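Local coordinates for protein nucleoporin NUP82 (Chaetomium thermophilum, PDB 5CWW) that probably serves as a structural constituent of the nuclear pore complex, the chain here being its N-terminal beta-propeller part, at residues Trp161-Pro165 against Arg209-Asp213; Gly187-Val191 against Val201-Ser205. All coordinates share one frame; numbering follows the deposited sequence.

In the fold
Both contacts belong to the N-terminal beta-propeller of NUP82, and their centres are 11 Å apart. Interaction 2 pairs two neighbouring strands, 189-194 and 198-203, within one blade; interaction 1 joins the last strand of the preceding blade, 160-162, and the loop after it to the short helix 210-213, which follows strand 198-203 in the chain. The two meet directly. Thr211 OG1 lies 3.1 Å from Ser205 N, a probable hydrogen bond tying the helix to the loop just after strand 198-203, and Phe212 CE1 packs 3.5 Å from Ser205 O. From 161-165, Gly164 CA comes within 3.6 Å of Trp202 CH2, so the hairpin's indole touches the loop after strand 160-162.

Interaction 1 (Trp161-Pro165 against Arg209-Asp213); sequences WTLGP and RWTFD
Gly164 N donates to Phe212 O over 2.8 Å, almost straight at 175°, while Leu163 CA and Gly164 CA lend weaker C-H...O contacts to the carbonyls of Phe212 and Asp213. The positive phi of Gly164 is a backbone shape most easily taken by glycine. Next to this bond two flat side chains lie on each other: the five-membered ring of Trp161 and the ring of Phe212 form an offset stack, centroids 4.1 Å apart and planes only 15° from parallel. Phe212 CG stands beside its backbone N (chi1 -66°), which turns the ring to lie over the indole. Trp161 CB also sits over the face of the Phe212 ring, 3.7 Å from its centroid, in a CH-pi contact. At the far edge of the indole, Arg209 CG reaches Trp161 CZ3 at 3.6 Å, so the arginine contributes its aliphatic part. The stack joins Trp161, on the outermost strand of one propeller blade, to the short, weakly bonded helix 210-213, which lies in the chain between strands 198-203 and 217-220 of the next. Phe212 and Leu163, both apolar and buried, also pack on Leu204. Toward Pro165 the contact turns polar, where one water donates to Thr162 O (2.7 Å) and to Asp213 OD1 (2.9 Å), and that carboxylate oxygen also lies beside Pro165 CG.

Interaction 2 (Gly187-Val191 against Val201-Ser205); sequences GHALV and VWELS
The indole of Trp202 meets Leu190 with its edge: Trp202 CD1 lies 3.4 Å from Leu190 O, close to the ring plane. The imidazole of His188 is turned obliquely to Leu204 O, stacks on Phe128 and gives its NE2 to a hydrogen bond with Asp127, so that nitrogen is engaged outside the hairpin. With chi1 at -43°, Trp202 CG stands beside its own backbone N, which brings the indole edge alongside the carbonyl that this N already uses. Leu190 and Trp202 form the antiparallel hydrogen-bonded pair: Trp202 N to Leu190 O and Leu190 N to Trp202 O both measure 2.7 Å. A third bond, Leu204 N to His188 O at 2.9 Å, carries the ladder past the last paired residues. Ala189 with Glu203 and Val191 with Val201 are the non-hydrogen-bonded pairs; the valines touch through their CG2 methyls at 4.3 Å. These strands are the middle two of a four-stranded propeller blade. Leu190 lies on the same face as Trp202 and, like Leu204, packs on Ile139 of the preceding blade, where the branched leucine side chains suit a buried, apolar interface. On the face of Ala189 and Val201, Glu203 sends OE2 to Gln290 N and Thr216 OG1. Trp202 NE1 bonds Thr192 OG1, resembling the tryptophan-to-hydroxyl link of WD40 blades. Backbone bonding thus sets the hairpin's register, while NE1 of the buried Trp202 and OE2 of the partly exposed Glu203 find their partners outside the two segments.

Interaction 1 (Trp161-Pro165 against Arg209-Asp213)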
# COMPACT_ATOMS: atom_id res chain seq x y z
N TRP B 161 4.37 -18.77 -12.92
CA TRP B 161 5.09 -19.09 -11.70
C TRP B 161 4.25 -18.76 -10.48
O TRP B 161 3.70 -17.66 -10.37
CB TRP B 161 6.41 -18.31 -11.63
CG TRP B 161 7.44 -18.73 -12.62
CD1 TRP B 161 7.51 -18.37 -13.93
CD2 TRP B 161 8.57 -19.57 -12.37
NE1 TRP B 161 8.61 -18.94 -14.52
CE2 TRP B 161 9.28 -19.69 -13.59
CE3 TRP B 161 9.04 -20.25 -11.25
CZ2 TRP B 161 10.43 -20.45 -13.70
CZ3 TRP B 161 10.19 -21.00 -11.36
CH2 TRP B 161 10.88 -21.10 -12.58
N THR B 162 4.14 -19.71 -9.56
CA THR B 162 3.47 -19.47 -8.29
C THR B 162 4.37 -18.63 -7.40
O THR B 162 5.55 -18.94 -7.23
CB THR B 162 3.11 -20.78 -7.57
OG1 THR B 162 2.22 -21.55 -8.39
CG2 THR B 162 2.45 -20.51 -6.23
N LEU B 163 3.82 -17.57 -6.83
CA LEU B 163 4.56 -16.68 -5.94
C LEU B 163 4.18 -16.96 -4.49
O LEU B 163 3.02 -16.79 -4.10
CB LEU B 163 4.29 -15.22 -6.29
CG LEU B 163 5.23 -14.20 -5.64
CD1 LEU B 163 6.60 -14.24 -6.29
CD2 LEU B 163 4.64 -12.79 -5.70
N GLY B 164 5.16 -17.40 -3.70
CA GLY B 164 4.93 -17.74 -2.31
C GLY B 164 3.84 -18.78 -2.13
O GLY B 164 2.77 -18.46 -1.61
N PRO B 165 4.11 -20.02 -2.55
CA PRO B 165 3.15 -21.13 -2.43
C PRO B 165 2.63 -21.36 -1.01
O PRO B 165 1.49 -21.79 -0.85
CB PRO B 165 3.96 -22.35 -2.90
CG PRO B 165 5.02 -21.79 -3.77
CD PRO B 165 5.36 -20.45 -3.20
N ARG B 209 14.09 -21.12 -9.20
CA ARG B 209 12.72 -21.28 -8.71
C ARG B 209 12.53 -20.74 -7.30
O ARG B 209 11.44 -20.32 -6.93
CB ARG B 209 12.33 -22.77 -8.72
CG ARG B 209 12.46 -23.46 -10.07
CD ARG B 209 11.90 -24.87 -10.01
NE ARG B 209 11.82 -25.49 -11.33
CZ ARG B 209 11.37 -26.72 -11.56
NH1 ARG B 209 10.95 -27.47 -10.55
NH2 ARG B 209 11.34 -27.20 -12.79
N TRP B 210 13.60 -20.75 -6.51
CA TRP B 210 13.53 -20.33 -5.12
C TRP B 210 13.15 -18.85 -4.98
O TRP B 210 12.63 -18.43 -3.95
CB TRP B 210 14.86 -20.59 -4.41
CG TRP B 210 14.85 -20.18 -2.97
CD1 TRP B 210 15.54 -19.14 -2.41
CD2 TRP B 210 14.11 -20.79 -1.90
NE1 TRP B 210 15.27 -19.07 -1.06
CE2 TRP B 210 14.40 -20.08 -0.73
CE3 TRP B 210 13.24 -21.88 -1.83
CZ2 TRP B 210 13.85 -20.41 0.51
CZ3 TRP B 210 12.69 -22.21 -0.60
CH2 TRP B 210 13.00 -21.48 0.55
N THR B 211 13.41 -18.05 -6.01
CA THR B 211 13.10 -16.62 -5.95
C THR B 211 11.60 -16.38 -5.95
O THR B 211 11.13 -15.34 -5.48
CB THR B 211 13.73 -15.84 -7.12
OG1 THR B 211 13.21 -16.34 -8.36
CG2 THR B 211 15.24 -15.96 -7.11
N PHE B 212 10.85 -17.33 -6.48
CA PHE B 212 9.39 -17.26 -6.49
C PHE B 212 8.80 -17.86 -5.21
O PHE B 212 7.67 -17.53 -4.83
CB PHE B 212 8.82 -17.97 -7.72
CG PHE B 212 9.16 -17.30 -9.02
CD1 PHE B 212 10.34 -17.61 -9.69
CD2 PHE B 212 8.31 -16.37 -9.58
CE1 PHE B 212 10.65 -16.99 -10.89
CE2 PHE B 212 8.61 -15.75 -10.78
CZ PHE B 212 9.78 -16.06 -11.44
N ASP B 213 9.56 -18.73 -4.55
CA ASP B 213 9.06 -19.47 -3.39
C ASP B 213 9.10 -18.64 -2.12
O ASP B 213 8.22 -18.75 -1.27
CB ASP B 213 9.86 -20.76 -3.18
CG ASP B 213 9.63 -21.78 -4.27
OD1 ASP B 213 8.49 -21.87 -4.78
OD2 ASP B 213 10.59 -22.51 -4.62
O HOH W 1 6.87 -21.28 -7.08

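Interaction 2 (Gly187-Val191 against Val201-Ser205)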
# COMPACT_ATOMS: atom_id res chain seq x y z
N GLY B 187 13.50 -4.64 -13.65
CA GLY B 187 12.09 -4.50 -13.33
C GLY B 187 11.48 -5.82 -12.89
O GLY B 187 10.31 -6.09 -13.14
N HIS B 188 12.29 -6.64 -12.22
CA HIS B 188 11.85 -7.97 -11.77
C HIS B 188 11.73 -8.07 -10.25
O HIS B 188 11.55 -9.16 -9.72
CB HIS B 188 12.83 -9.03 -12.29
CG HIS B 188 12.76 -9.25 -13.77
ND1 HIS B 188 13.73 -9.93 -14.47
CD2 HIS B 188 11.82 -8.88 -14.68
CE1 HIS B 188 13.40 -9.97 -15.75
NE2 HIS B 188 12.25 -9.34 -15.90
N ALA B 189 11.82 -6.93 -9.57
CA ALA B 189 11.59 -6.89 -8.13
C ALA B 189 10.15 -6.48 -7.85
O ALA B 189 9.69 -5.42 -8.27
CB ALA B 189 12.55 -5.92 -7.47
N LEU B 190 9.43 -7.35 -7.13
CA LEU B 190 8.01 -7.15 -6.84
C LEU B 190 7.76 -6.99 -5.34
O LEU B 190 8.36 -7.69 -4.53
CB LEU B 190 7.19 -8.32 -7.37
CG LEU B 190 5.68 -8.25 -7.15
CD1 LEU B 190 5.06 -7.10 -7.93
CD2 LEU B 190 5.02 -9.57 -7.52
N VAL B 191 6.87 -6.07 -5.00
CA VAL B 191 6.44 -5.88 -3.62
C VAL B 191 4.98 -6.28 -3.49
O VAL B 191 4.12 -5.76 -4.20
CB VAL B 191 6.60 -4.42 -3.15
CG1 VAL B 191 6.11 -4.25 -1.72
CG2 VAL B 191 8.05 -3.98 -3.26
N VAL B 201 9.16 -8.23 -0.23
CA VAL B 201 9.91 -7.93 -1.44
C VAL B 201 10.40 -9.22 -2.10
O VAL B 201 11.14 -10.00 -1.48
CB VAL B 201 11.12 -7.02 -1.13
CG1 VAL B 201 11.87 -6.67 -2.42
CG2 VAL B 201 10.67 -5.75 -0.40
N TRP B 202 9.98 -9.45 -3.34
CA TRP B 202 10.41 -10.62 -4.11
C TRP B 202 11.29 -10.17 -5.26
O TRP B 202 10.91 -9.29 -6.03
CB TRP B 202 9.20 -11.38 -4.66
CG TRP B 202 8.07 -11.56 -3.70
CD1 TRP B 202 7.15 -10.61 -3.34
CD2 TRP B 202 7.73 -12.75 -2.98
NE1 TRP B 202 6.26 -11.14 -2.43
CE2 TRP B 202 6.59 -12.45 -2.20
CE3 TRP B 202 8.27 -14.04 -2.92
CZ2 TRP B 202 5.99 -13.40 -1.37
CZ3 TRP B 202 7.68 -14.97 -2.09
CH2 TRP B 202 6.55 -14.65 -1.33
N GLU B 203 12.47 -10.78 -5.38
CA GLU B 203 13.40 -10.46 -6.46
C GLU B 203 13.51 -11.64 -7.42
O GLU B 203 14.26 -12.59 -7.17
CB GLU B 203 14.76 -10.07 -5.89
CG GLU B 203 14.70 -8.81 -5.03
CD GLU B 203 16.03 -8.44 -4.42
OE1 GLU B 203 17.02 -8.30 -5.17
OE2 GLU B 203 16.08 -8.30 -3.18
N LEU B 204 12.77 -11.56 -8.52
CA LEU B 204 12.52 -12.72 -9.37
C LEU B 204 13.62 -13.01 -10.38
O LEU B 204 14.19 -12.10 -10.99
CB LEU B 204 11.19 -12.53 -10.11
CG LEU B 204 10.01 -12.13 -9.23
CD1 LEU B 204 8.76 -11.93 -10.07
CD2 LEU B 204 9.76 -13.18 -8.15
N SER B 205 13.91 -14.29 -10.55
CA SER B 205 14.80 -14.77 -11.59
C SER B 205 14.29 -16.11 -12.10
O SER B 205 14.12 -17.05 -11.33
CB SER B 205 16.23 -14.91 -11.07
OG SER B 205 17.08 -15.47 -12.07